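Side-chain contacts in L-lysine 6-monooxygenase involved in desferrioxamine biosynthesis (Erwinia amylovora CFBP1430, PDB 5O8P), which probably hydroxylates a terminal amine of cadaverine with FAD and NADPH, as a step in making the siderophore desferrioxamine: residues P18-L23 against G35-Q40; T72-L77 against A111-N116; Q378-N383 against S404-E409. All coordinates share one frame; numbering follows the deposited sequence.

Contact 1 of 3, residues P18-L23 against G35-Q40; sequences PFNLGL and GVFLDQ. With FAD (flavin-adenine dinucleotide), chain C.
With CG set anti to the carbonyl carbon (chi1 -68°), F37 sends its ring off the strand onto helix 18-27. L23 answers from the helix with CG anti to its backbone N (chi1 -171°), which leads the side chain to the ring. L23 CG sits at the ring edge, in its plane, 3.9 Å from F37 CZ. One turn earlier, N20 CB lies 4.0 Å from F37 CD1, and the N20 amide plane is turned 63° from the ring. The backbone takes part too: N20 O is 3.5 Å from F37 CE1. The ring therefore packs on one helix turn, on carbon and carbonyl alike. The polar end of N20 is used away from F37, and its ND2 bonds to G15 O.

These elements belong to the beta-alpha-beta unit of strand 8-14, helix 18-27 and strand 35-38, the dinucleotide-binding unit of this flavoprotein. The start of the helix faces the FAD diphosphate. P18 CD comes within 3.3 Å of FAD O3P, and F19 CE2 lies 3.2 Å from FAD O5'. Just past the strand, D39 OD1 lies 2.7 Å from the ribose hydroxyl O3B of FAD, within hydrogen-bonding distance. An acid after the second strand that binds the adenosine ribose is a classic feature of this fold. The same OD1 accepts from I16 N, and OD2 accepts from N41 N, so both carboxylate oxygens are tied down. Q40 lays its amide by the adenine, with NE2 3.3 Å from FAD C4A.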
loop_
_atom_site.group_PDB
_atom_site.type_symbol
_atom_site.label_atom_id
_atom_site.label_comp_id
_atom_site.label_asym_id
_atom_site.label_seq_id
_atom_site.Cartn_x
_atom_site.Cartn_y
_atom_site.Cartn_z
ATOM N N PRO B 18 18.623 23.423 -9.282
ATOM C CA PRO B 18 18.887 21.992 -9.471
ATOM C C PRO B 18 19.133 21.604 -10.919
ATOM O O PRO B 18 19.891 20.655 -11.165
ATOM C CB PRO B 18 17.620 21.311 -8.943
ATOM C CG PRO B 18 16.884 22.362 -8.176
ATOM C CD PRO B 18 17.259 23.670 -8.786
ATOM N N PHE B 19 18.537 22.336 -11.857
ATOM C CA PHE B 19 18.792 22.080 -13.278
ATOM C C PHE B 19 20.232 22.390 -13.728
ATOM O O PHE B 19 20.901 21.500 -14.247
ATOM C CB PHE B 19 17.765 22.799 -14.164
ATOM C CG PHE B 19 16.356 22.396 -13.882
ATOM C CD1 PHE B 19 16.005 21.043 -13.733
ATOM C CD2 PHE B 19 15.362 23.336 -13.793
ATOM C CE1 PHE B 19 14.713 20.660 -13.469
ATOM C CE2 PHE B 19 14.052 22.943 -13.537
ATOM C CZ PHE B 19 13.745 21.614 -13.358
ATOM N N ASN B 20 20.719 23.613 -13.520
ATOM C CA ASN B 20 22.120 23.926 -13.870
ATOM C C ASN B 20 23.126 23.233 -12.973
ATOM O O ASN B 20 24.231 22.966 -13.415
ATOM C CB ASN B 20 22.408 25.426 -13.895
ATOM C CG ASN B 20 22.144 26.069 -15.248
ATOM O OD1 ASN B 20 21.825 25.398 -16.211
ATOM N ND2 ASN B 20 22.273 27.383 -15.318
ATOM N N LEU B 21 22.759 22.923 -11.733
ATOM C CA LEU B 21 23.629 22.117 -10.871
ATOM C C LEU B 21 23.776 20.723 -11.473
ATOM O O LEU B 21 24.845 20.115 -11.408
ATOM C CB LEU B 21 23.077 22.028 -9.446
ATOM C CG LEU B 21 23.930 21.247 -8.441
ATOM C CD1 LEU B 21 25.308 21.876 -8.295
ATOM C CD2 LEU B 21 23.253 21.142 -7.071
ATOM N N GLY B 22 22.692 20.214 -12.059
ATOM C CA GLY B 22 22.730 18.968 -12.819
ATOM C C GLY B 22 23.677 19.069 -13.984
ATOM O O GLY B 22 24.626 18.289 -14.079
ATOM N N LEU B 23 23.444 20.050 -14.854
ATOM C CA LEU B 23 24.339 20.292 -16.000
ATOM C C LEU B 23 25.802 20.352 -15.568
ATOM O O LEU B 23 26.681 19.821 -16.254
ATOM C CB LEU B 23 23.970 21.586 -16.731
ATOM C CG LEU B 23 24.664 21.871 -18.066
ATOM C CD1 LEU B 23 24.638 20.671 -18.984
ATOM C CD2 LEU B 23 24.014 23.063 -18.744
ATOM N N GLY B 35 33.448 24.830 -19.029
ATOM C CA GLY B 35 32.207 25.493 -18.670
ATOM C C GLY B 35 32.284 26.034 -17.255
ATOM O O GLY B 35 33.045 25.548 -16.427
ATOM N N VAL B 36 31.503 27.064 -16.998
ATOM C CA VAL B 36 31.460 27.667 -15.689
ATOM C C VAL B 36 30.029 28.119 -15.393
ATOM O O VAL B 36 29.258 28.436 -16.312
ATOM C CB VAL B 36 32.473 28.831 -15.598
ATOM C CG1 VAL B 36 32.006 30.042 -16.384
ATOM C CG2 VAL B 36 32.768 29.209 -14.160
ATOM N N PHE B 37 29.691 28.134 -14.107
ATOM C CA PHE B 37 28.352 28.426 -13.662
ATOM C C PHE B 37 28.373 29.545 -12.646
ATOM O O PHE B 37 29.105 29.474 -11.671
ATOM C CB PHE B 37 27.751 27.178 -13.030
ATOM C CG PHE B 37 27.503 26.075 -14.007
ATOM C CD1 PHE B 37 26.294 25.990 -14.686
ATOM C CD2 PHE B 37 28.498 25.140 -14.287
ATOM C CE1 PHE B 37 26.070 24.977 -15.598
ATOM C CE2 PHE B 37 28.283 24.129 -15.212
ATOM C CZ PHE B 37 27.064 24.040 -15.848
ATOM N N LEU B 38 27.531 30.551 -12.865
ATOM C CA LEU B 38 27.481 31.766 -12.059
ATOM C C LEU B 38 26.158 31.857 -11.315
ATOM O O LEU B 38 25.121 31.768 -11.942
ATOM C CB LEU B 38 27.585 32.980 -12.985
ATOM C CG LEU B 38 28.932 33.423 -13.552
ATOM C CD1 LEU B 38 29.952 32.307 -13.666
ATOM C CD2 LEU B 38 28.728 34.131 -14.886
ATOM N N ASP B 39 26.188 32.075 -10.002
ATOM C CA ASP B 39 24.967 32.299 -9.207
ATOM C C ASP B 39 25.199 33.421 -8.186
ATOM O O ASP B 39 26.307 33.569 -7.675
ATOM C CB ASP B 39 24.564 31.006 -8.490
ATOM C CG ASP B 39 23.161 31.067 -7.879
ATOM O OD1 ASP B 39 22.186 30.742 -8.585
ATOM O OD2 ASP B 39 23.030 31.434 -6.694
ATOM N N GLN B 40 24.155 34.196 -7.891
ATOM C CA GLN B 40 24.278 35.369 -7.023
ATOM C C GLN B 40 24.264 35.062 -5.521
ATOM O O GLN B 40 24.788 35.846 -4.724
ATOM C CB GLN B 40 23.223 36.412 -7.370
ATOM C CG GLN B 40 21.812 36.086 -6.969
ATOM C CD GLN B 40 20.820 36.995 -7.663
ATOM O OE1 GLN B 40 20.963 38.234 -7.694
ATOM N NE2 GLN B 40 19.809 36.387 -8.232
HETATM P PA FAD C . 16.023 27.820 -8.888
HETATM O O1A FAD C . 16.059 27.445 -7.419
HETATM O O2A FAD C . 15.041 28.865 -9.361
HETATM O O5B FAD C . 17.530 28.277 -9.249
HETATM C C5B FAD C . 17.837 29.556 -9.794
HETATM C C4B FAD C . 19.131 30.144 -9.243
HETATM O O4B FAD C . 19.592 31.179 -10.125
HETATM C C3B FAD C . 18.944 30.796 -7.877
HETATM O O3B FAD C . 19.994 30.354 -7.007
HETATM C C2B FAD C . 18.968 32.298 -8.161
HETATM O O2B FAD C . 19.504 33.088 -7.094
HETATM C C1B FAD C . 19.865 32.376 -9.382
HETATM N N9A FAD C . 19.752 33.612 -10.202
HETATM C C8A FAD C . 18.646 34.199 -10.707
HETATM N N7A FAD C . 18.980 35.318 -11.408
HETATM C C5A FAD C . 20.322 35.456 -11.357
HETATM C C6A FAD C . 21.345 36.408 -11.871
HETATM N N6A FAD C . 20.991 37.484 -12.614
HETATM N N1A FAD C . 22.650 36.165 -11.578
HETATM C C2A FAD C . 23.034 35.102 -10.839
HETATM N N3A FAD C . 22.159 34.210 -10.337
HETATM C C4A FAD C . 20.821 34.326 -10.559
HETATM N N1 FAD C . 9.962 19.540 -8.917
HETATM C C2 FAD C . 10.124 18.192 -8.875
HETATM O O2 FAD C . 10.327 17.589 -9.953
HETATM N N3 FAD C . 10.082 17.494 -7.718
HETATM C C4 FAD C . 9.869 18.093 -6.533
HETATM O O4 FAD C . 9.828 17.427 -5.480
HETATM C C4X FAD C . 9.681 19.565 -6.493
HETATM N N5 FAD C . 9.467 20.228 -5.335
HETATM C C5X FAD C . 9.297 21.571 -5.334
HETATM C C6 FAD C . 9.077 22.200 -4.111
HETATM C C7 FAD C . 8.895 23.578 -4.030
HETATM C C7M FAD C . 8.655 24.235 -2.693
HETATM C C8 FAD C . 8.938 24.388 -5.282
HETATM C C8M FAD C . 8.743 25.880 -5.223
HETATM C C9 FAD C . 9.154 23.768 -6.514
HETATM C C9A FAD C . 9.341 22.377 -6.610
HETATM N N10 FAD C . 9.571 21.693 -7.852
HETATM C C10 FAD C . 9.738 20.281 -7.800
HETATM C "C1'" FAD C . 9.646 22.374 -9.173
HETATM C "C2'" FAD C . 11.097 22.714 -9.587
HETATM O "O2'" FAD C . 11.961 21.579 -9.376
HETATM C "C3'" FAD C . 11.678 23.945 -8.865
HETATM O "O3'" FAD C . 10.892 25.112 -9.151
HETATM C "C4'" FAD C . 13.138 24.237 -9.238
HETATM O "O4'" FAD C . 13.773 24.939 -8.164
HETATM C "C5'" FAD C . 13.269 25.068 -10.512
HETATM O "O5'" FAD C . 14.565 24.854 -11.076
HETATM P P FAD C . 15.580 26.077 -11.269
HETATM O O1P FAD C . 16.880 25.523 -11.815
HETATM O O2P FAD C . 14.793 27.077 -12.068
HETATM O O3P FAD C . 15.762 26.426 -9.689
#

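Contact 2 of 3, residues T72-L77 against A111-N116; sequences TSPYSL and AERLGN
A type I beta turn, S73 to S76, packs here against the C-terminal end of helix 100-113. The turn leads directly into helix 77-83. P74 and Y75 hold its two central positions and make the contact, with R113 and L114 on the other side. S73 stiffens the turn as an ST turn: its OG accepts from Y75 N at 3.0 Å. S76 is the N-cap of the next helix, and its OG bonds to N79 N.

R113 reaches out over both central residues, its chain bent at chi3 (83°). Its guanidinium forms an off-centre cation-pi contact with Y75: R113 CZ lies 4.8 Å from the ring centroid, 27° off the ring normal. The guanidinium does not lie flat on the ring; the two planes are 81° apart. The Y75 OH comes to the edge of the guanidinium, in its plane, with R113 NE 3.7 Å from Y75 OH. P74 takes a face of the same group: its CB lies over it, 3.6 Å from R113 NH2.

Y75 OH is hydrogen-bonded to E28 OE1, and the other oxygen of E28 takes G115 N. One glutamate thus serves both sides of the contact. Y75 also touches C25 of helix 18-27. P74 also packs on T72 of a second subunit, another copy of this protein.

L114 is the first residue to leave helical geometry after the helix. Its CD2 meets the phenol end of the tyrosine, 3.5 Å from Y75 CZ and 3.3 Å from Y75 OH.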
loop_
_atom_site.group_PDB
_atom_site.type_symbol
_atom_site.label_atom_id
_atom_site.label_comp_id
_atom_site.label_asym_id
_atom_site.label_seq_id
_atom_site.Cartn_x
_atom_site.Cartn_y
_atom_site.Cartn_z
ATOM N N THR B 72 26.703 5.917 -13.214
ATOM C CA THR B 72 28.069 5.769 -12.693
ATOM C C THR B 72 28.681 7.078 -12.171
ATOM O O THR B 72 29.757 7.029 -11.560
ATOM C CB THR B 72 29.062 5.201 -13.741
ATOM O OG1 THR B 72 29.388 6.208 -14.708
ATOM C CG2 THR B 72 28.509 3.961 -14.423
ATOM N N SER B 73 28.030 8.229 -12.414
ATOM C CA SER B 73 28.556 9.513 -11.951
ATOM C C SER B 73 28.700 9.518 -10.446
ATOM O O SER B 73 27.815 9.011 -9.730
ATOM C CB SER B 73 27.665 10.693 -12.338
ATOM O OG SER B 73 28.083 11.885 -11.656
ATOM N N PRO B 74 29.814 10.091 -9.956
ATOM C CA PRO B 74 29.996 10.211 -8.516
ATOM C C PRO B 74 29.057 11.235 -7.859
ATOM O O PRO B 74 28.922 11.206 -6.637
ATOM C CB PRO B 74 31.466 10.591 -8.373
ATOM C CG PRO B 74 31.827 11.216 -9.666
ATOM C CD PRO B 74 30.959 10.623 -10.714
ATOM N N TYR B 75 28.369 12.069 -8.645
ATOM C CA TYR B 75 27.355 12.983 -8.091
ATOM C C TYR B 75 25.979 12.362 -7.870
ATOM O O TYR B 75 25.022 13.075 -7.572
ATOM C CB TYR B 75 27.240 14.241 -8.965
ATOM C CG TYR B 75 28.529 14.990 -8.960
ATOM C CD1 TYR B 75 28.861 15.788 -7.890
ATOM C CD2 TYR B 75 29.453 14.835 -9.971
ATOM C CE1 TYR B 75 30.063 16.463 -7.845
ATOM C CE2 TYR B 75 30.659 15.506 -9.941
ATOM C CZ TYR B 75 30.957 16.311 -8.870
ATOM O OH TYR B 75 32.142 16.974 -8.818
ATOM N N SER B 76 25.867 11.044 -7.989
ATOM C CA SER B 76 24.577 10.374 -7.786
ATOM C C SER B 76 24.152 10.466 -6.336
ATOM O O SER B 76 24.984 10.578 -5.437
ATOM C CB SER B 76 24.646 8.900 -8.201
ATOM O OG SER B 76 25.308 8.131 -7.212
ATOM N N LEU B 77 22.846 10.408 -6.119
ATOM C CA LEU B 77 22.264 10.350 -4.774
ATOM C C LEU B 77 22.734 9.103 -4.015
ATOM O O LEU B 77 23.000 9.176 -2.821
ATOM C CB LEU B 77 20.738 10.412 -4.865
ATOM C CG LEU B 77 19.853 10.417 -3.626
ATOM C CD1 LEU B 77 19.610 9.017 -3.071
ATOM C CD2 LEU B 77 20.419 11.351 -2.576
ATOM N N ALA B 111 27.395 20.498 -4.841
ATOM C CA ALA B 111 27.881 21.844 -5.149
ATOM C C ALA B 111 29.263 22.099 -4.544
ATOM O O ALA B 111 30.103 22.717 -5.171
ATOM C CB ALA B 111 26.894 22.893 -4.667
ATOM N N GLU B 112 29.482 21.604 -3.334
ATOM C CA GLU B 112 30.780 21.700 -2.666
ATOM C C GLU B 112 31.865 20.913 -3.441
ATOM O O GLU B 112 32.940 21.438 -3.701
ATOM C CB GLU B 112 30.655 21.229 -1.199
ATOM C CG GLU B 112 31.579 21.913 -0.199
ATOM C CD GLU B 112 33.049 21.502 -0.323
ATOM O OE1 GLU B 112 33.336 20.343 -0.723
ATOM O OE2 GLU B 112 33.928 22.349 -0.012
ATOM N N ARG B 113 31.561 19.678 -3.844
ATOM C CA ARG B 113 32.530 18.807 -4.552
ATOM C C ARG B 113 32.962 19.369 -5.912
ATOM O O ARG B 113 34.075 19.124 -6.365
ATOM C CB ARG B 113 31.948 17.399 -4.762
ATOM C CG ARG B 113 32.798 16.246 -4.246
ATOM C CD ARG B 113 32.232 14.890 -4.677
ATOM N NE ARG B 113 32.682 14.594 -6.043
ATOM C CZ ARG B 113 33.303 13.482 -6.464
ATOM N NH1 ARG B 113 33.548 12.453 -5.636
ATOM N NH2 ARG B 113 33.688 13.407 -7.748
ATOM N N LEU B 114 32.068 20.098 -6.571
ATOM C CA LEU B 114 32.326 20.601 -7.914
ATOM C C LEU B 114 33.351 21.723 -7.932
ATOM O O LEU B 114 33.512 22.466 -6.960
ATOM C CB LEU B 114 31.035 21.113 -8.568
ATOM C CG LEU B 114 30.019 20.060 -9.019
ATOM C CD1 LEU B 114 28.626 20.676 -9.160
ATOM C CD2 LEU B 114 30.454 19.443 -10.327
ATOM N N GLY B 115 34.031 21.828 -9.072
ATOM C CA GLY B 115 34.957 22.911 -9.350
ATOM C C GLY B 115 34.410 24.019 -10.242
ATOM O O GLY B 115 34.909 25.137 -10.206
ATOM N N ASN B 116 33.386 23.724 -11.037
ATOM C CA ASN B 116 32.927 24.656 -12.082
ATOM C C ASN B 116 31.875 25.671 -11.637
ATOM O O ASN B 116 31.294 26.348 -12.485
ATOM C CB ASN B 116 32.454 23.898 -13.330
ATOM C CG ASN B 116 31.476 22.783 -13.024
ATOM O OD1 ASN B 116 31.050 22.605 -11.879
ATOM N ND2 ASN B 116 31.126 21.997 -14.058
#

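Contact 3 of 3, residues Q378-N383 against S404-E409; sequences QVFVQN and SVLLRE. With FAD (flavin-adenine dinucleotide), chain C.
This is a buried, mostly apolar strand-on-helix contact, in which strand 379-381 packs against helix 399-410. F380 and L406 form its centre. Their side chains run past each other in opposite directions, and L406 CD2 lies 3.5 Å from F380 CD1. The F380 ring then carries on along the helix to E409. Only the aliphatic part of E409 takes part, with CB 3.7 Å from F380 CZ.

The other methyl of L406 meets the amide of Q382: L406 CD1 lies 3.8 Å from Q382 CD. A bend at chi2 (-114°) turns that amide toward helix 399-410. Its polar atoms are well supplied: NE2 bonds to N20 OD1 and N403 OD1, and OE1 accepts from R402 NE. These bonds fix which way round the amide lies. The next residue, N383, faces the cofactor, and its ND2 makes a weak hydrogen bond to the FAD phosphate oxygen O2P, 3.4 Å long.

Strand 379-381 pairs in parallel with strand 155-157 through backbone bonds of F380 to L155 and L157. V156 of that strand touches both L406 and Q382, while L23 of helix 18-27 packs on Q382 and L407.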
loop_
_atom_site.group_PDB
_atom_site.type_symbol
_atom_site.label_atom_id
_atom_site.label_comp_id
_atom_site.label_asym_id
_atom_site.label_seq_id
_atom_site.Cartn_x
_atom_site.Cartn_y
_atom_site.Cartn_z
ATOM N N GLN B 378 23.116 28.794 -29.529
ATOM C CA GLN B 378 24.084 29.327 -28.569
ATOM C C GLN B 378 23.505 29.777 -27.210
ATOM O O GLN B 378 24.194 29.691 -26.201
ATOM C CB GLN B 378 24.839 30.487 -29.206
ATOM C CG GLN B 378 25.629 30.118 -30.444
ATOM C CD GLN B 378 26.337 31.308 -31.039
ATOM O OE1 GLN B 378 25.766 32.396 -31.163
ATOM N NE2 GLN B 378 27.589 31.114 -31.407
ATOM N N VAL B 379 22.269 30.263 -27.184
ATOM C CA VAL B 379 21.630 30.695 -25.958
ATOM C C VAL B 379 20.545 29.680 -25.660
ATOM O O VAL B 379 19.576 29.593 -26.408
ATOM C CB VAL B 379 21.001 32.089 -26.119
ATOM C CG1 VAL B 379 20.405 32.568 -24.800
ATOM C CG2 VAL B 379 22.036 33.063 -26.608
ATOM N N PHE B 380 20.726 28.918 -24.583
ATOM C CA PHE B 380 19.777 27.878 -24.174
ATOM C C PHE B 380 19.054 28.249 -22.895
ATOM O O PHE B 380 19.521 29.091 -22.141
ATOM C CB PHE B 380 20.512 26.559 -23.976
ATOM C CG PHE B 380 21.154 26.051 -25.222
ATOM C CD1 PHE B 380 20.420 25.329 -26.142
ATOM C CD2 PHE B 380 22.486 26.320 -25.490
ATOM C CE1 PHE B 380 21.004 24.857 -27.300
ATOM C CE2 PHE B 380 23.083 25.860 -26.640
ATOM C CZ PHE B 380 22.338 25.132 -27.549
ATOM N N VAL B 381 17.934 27.590 -22.631
ATOM C CA VAL B 381 17.194 27.839 -21.396
ATOM C C VAL B 381 16.844 26.526 -20.696
ATOM O O VAL B 381 16.619 25.535 -21.361
ATOM C CB VAL B 381 15.928 28.697 -21.640
ATOM C CG1 VAL B 381 16.282 30.090 -22.176
ATOM C CG2 VAL B 381 14.911 28.003 -22.555
ATOM N N GLN B 382 16.835 26.548 -19.365
ATOM C CA GLN B 382 16.406 25.434 -18.518
ATOM C C GLN B 382 15.181 25.960 -17.786
ATOM O O GLN B 382 15.292 26.945 -17.064
ATOM C CB GLN B 382 17.468 25.102 -17.471
ATOM C CG GLN B 382 18.831 24.759 -18.033
ATOM C CD GLN B 382 19.231 23.330 -17.783
ATOM O OE1 GLN B 382 18.499 22.408 -18.112
ATOM N NE2 GLN B 382 20.410 23.135 -17.185
ATOM N N ASN B 383 14.025 25.309 -17.944
ATOM C CA ASN B 383 12.816 25.685 -17.205
ATOM C C ASN B 383 12.284 27.103 -17.539
ATOM O O ASN B 383 11.866 27.833 -16.639
ATOM C CB ASN B 383 13.090 25.538 -15.688
ATOM C CG ASN B 383 11.822 25.479 -14.820
ATOM O OD1 ASN B 383 10.797 24.874 -15.173
ATOM N ND2 ASN B 383 11.912 26.101 -13.641
ATOM N N SER B 404 21.286 16.436 -21.145
ATOM C CA SER B 404 21.931 15.581 -22.141
ATOM C C SER B 404 21.837 16.104 -23.569
ATOM O O SER B 404 22.774 15.862 -24.349
ATOM C CB SER B 404 21.387 14.158 -22.077
ATOM O OG SER B 404 21.804 13.542 -20.880
ATOM N N VAL B 405 20.742 16.797 -23.915
ATOM C CA VAL B 405 20.614 17.368 -25.280
ATOM C C VAL B 405 21.349 18.708 -25.354
ATOM O O VAL B 405 21.834 19.097 -26.418
ATOM C CB VAL B 405 19.142 17.462 -25.850
ATOM C CG1 VAL B 405 18.188 16.459 -25.198
ATOM C CG2 VAL B 405 18.556 18.860 -25.773
ATOM N N LEU B 406 21.410 19.421 -24.230
ATOM C CA LEU B 406 22.215 20.621 -24.158
ATOM C C LEU B 406 23.657 20.252 -24.392
ATOM O O LEU B 406 24.318 20.879 -25.219
ATOM C CB LEU B 406 22.070 21.315 -22.805
ATOM C CG LEU B 406 20.739 21.984 -22.494
ATOM C CD1 LEU B 406 20.822 22.587 -21.099
ATOM C CD2 LEU B 406 20.380 23.019 -23.535
ATOM N N LEU B 407 24.143 19.227 -23.694
ATOM C CA LEU B 407 25.531 18.797 -23.886
ATOM C C LEU B 407 25.802 18.334 -25.306
ATOM O O LEU B 407 26.886 18.548 -25.816
ATOM C CB LEU B 407 25.951 17.743 -22.852
ATOM C CG LEU B 407 26.223 18.363 -21.475
ATOM C CD1 LEU B 407 26.456 17.313 -20.409
ATOM C CD2 LEU B 407 27.412 19.315 -21.527
ATOM N N ARG B 408 24.817 17.735 -25.963
ATOM C CA ARG B 408 24.961 17.325 -27.370
ATOM C C ARG B 408 25.111 18.530 -28.311
ATOM O O ARG B 408 25.883 18.485 -29.271
ATOM C CB ARG B 408 23.782 16.446 -27.803
ATOM C CG ARG B 408 23.983 15.724 -29.124
ATOM C CD ARG B 408 22.844 14.741 -29.355
ATOM N NE ARG B 408 21.580 15.459 -29.574
ATOM C CZ ARG B 408 20.350 14.990 -29.335
ATOM N NH1 ARG B 408 20.158 13.778 -28.812
ATOM N NH2 ARG B 408 19.302 15.775 -29.588
ATOM N N GLU B 409 24.383 19.602 -28.041
ATOM C CA GLU B 409 24.498 20.812 -28.851
ATOM C C GLU B 409 25.803 21.556 -28.575
ATOM O O GLU B 409 26.516 21.941 -29.501
ATOM C CB GLU B 409 23.317 21.733 -28.603
ATOM C CG GLU B 409 22.009 21.263 -29.221
ATOM C CD GLU B 409 22.002 21.275 -30.742
ATOM O OE1 GLU B 409 22.844 21.978 -31.364
ATOM O OE2 GLU B 409 21.147 20.565 -31.304
HETATM P PA FAD C . 16.023 27.820 -8.888
HETATM O O1A FAD C . 16.059 27.445 -7.419
HETATM O O2A FAD C . 15.041 28.865 -9.361
HETATM O O5B FAD C . 17.530 28.277 -9.249
HETATM C C5B FAD C . 17.837 29.556 -9.794
HETATM C C4B FAD C . 19.131 30.144 -9.243
HETATM O O4B FAD C . 19.592 31.179 -10.125
HETATM C C3B FAD C . 18.944 30.796 -7.877
HETATM O O3B FAD C . 19.994 30.354 -7.007
HETATM C C2B FAD C . 18.968 32.298 -8.161
HETATM O O2B FAD C . 19.504 33.088 -7.094
HETATM C C1B FAD C . 19.865 32.376 -9.382
HETATM N N9A FAD C . 19.752 33.612 -10.202
HETATM C C8A FAD C . 18.646 34.199 -10.707
HETATM N N7A FAD C . 18.980 35.318 -11.408
HETATM C C5A FAD C . 20.322 35.456 -11.357
HETATM C C6A FAD C . 21.345 36.408 -11.871
HETATM N N6A FAD C . 20.991 37.484 -12.614
HETATM N N1A FAD C . 22.650 36.165 -11.578
HETATM C C2A FAD C . 23.034 35.102 -10.839
HETATM N N3A FAD C . 22.159 34.210 -10.337
HETATM C C4A FAD C . 20.821 34.326 -10.559
HETATM N N1 FAD C . 9.962 19.540 -8.917
HETATM C C2 FAD C . 10.124 18.192 -8.875
HETATM O O2 FAD C . 10.327 17.589 -9.953
HETATM N N3 FAD C . 10.082 17.494 -7.718
HETATM C C4 FAD C . 9.869 18.093 -6.533
HETATM O O4 FAD C . 9.828 17.427 -5.480
HETATM C C4X FAD C . 9.681 19.565 -6.493
HETATM N N5 FAD C . 9.467 20.228 -5.335
HETATM C C5X FAD C . 9.297 21.571 -5.334
HETATM C C6 FAD C . 9.077 22.200 -4.111
HETATM C C7 FAD C . 8.895 23.578 -4.030
HETATM C C7M FAD C . 8.655 24.235 -2.693
HETATM C C8 FAD C . 8.938 24.388 -5.282
HETATM C C8M FAD C . 8.743 25.880 -5.223
HETATM C C9 FAD C . 9.154 23.768 -6.514
HETATM C C9A FAD C . 9.341 22.377 -6.610
HETATM N N10 FAD C . 9.571 21.693 -7.852
HETATM C C10 FAD C . 9.738 20.281 -7.800
HETATM C "C1'" FAD C . 9.646 22.374 -9.173
HETATM C "C2'" FAD C . 11.097 22.714 -9.587
HETATM O "O2'" FAD C . 11.961 21.579 -9.376
HETATM C "C3'" FAD C . 11.678 23.945 -8.865
HETATM O "O3'" FAD C . 10.892 25.112 -9.151
HETATM C "C4'" FAD C . 13.138 24.237 -9.238
HETATM O "O4'" FAD C . 13.773 24.939 -8.164
HETATM C "C5'" FAD C . 13.269 25.068 -10.512
HETATM O "O5'" FAD C . 14.565 24.854 -11.076
HETATM P P FAD C . 15.580 26.077 -11.269
HETATM O O1P FAD C . 16.880 25.523 -11.815
HETATM O O2P FAD C . 14.793 27.077 -12.068
HETATM O O3P FAD C . 15.762 26.426 -9.689
#

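Contact 1 touches both of the others, its centre about 12 Å from each, while the centres of contacts 2 and 3 are about 19 Å apart and those two do not touch. Contact 2 joins it through the backbone, where F37 N and N116 O probably hydrogen-bond at 2.9 Å, and through L21 CD1, 3.6 Å from L114 CD1. Contact 3 joins it through L23 CD1, 3.7 Å from L407 CG, besides the N20 OD1 to Q382 NE2 bond of 2.8 Å. Contacts 1 and 3 both touch FAD; F19 CE2 lies 3.5 Å from N383 CB beside the diphosphate. Contact 2 stands back, with the L114 side chain about 13 Å from the cofactor.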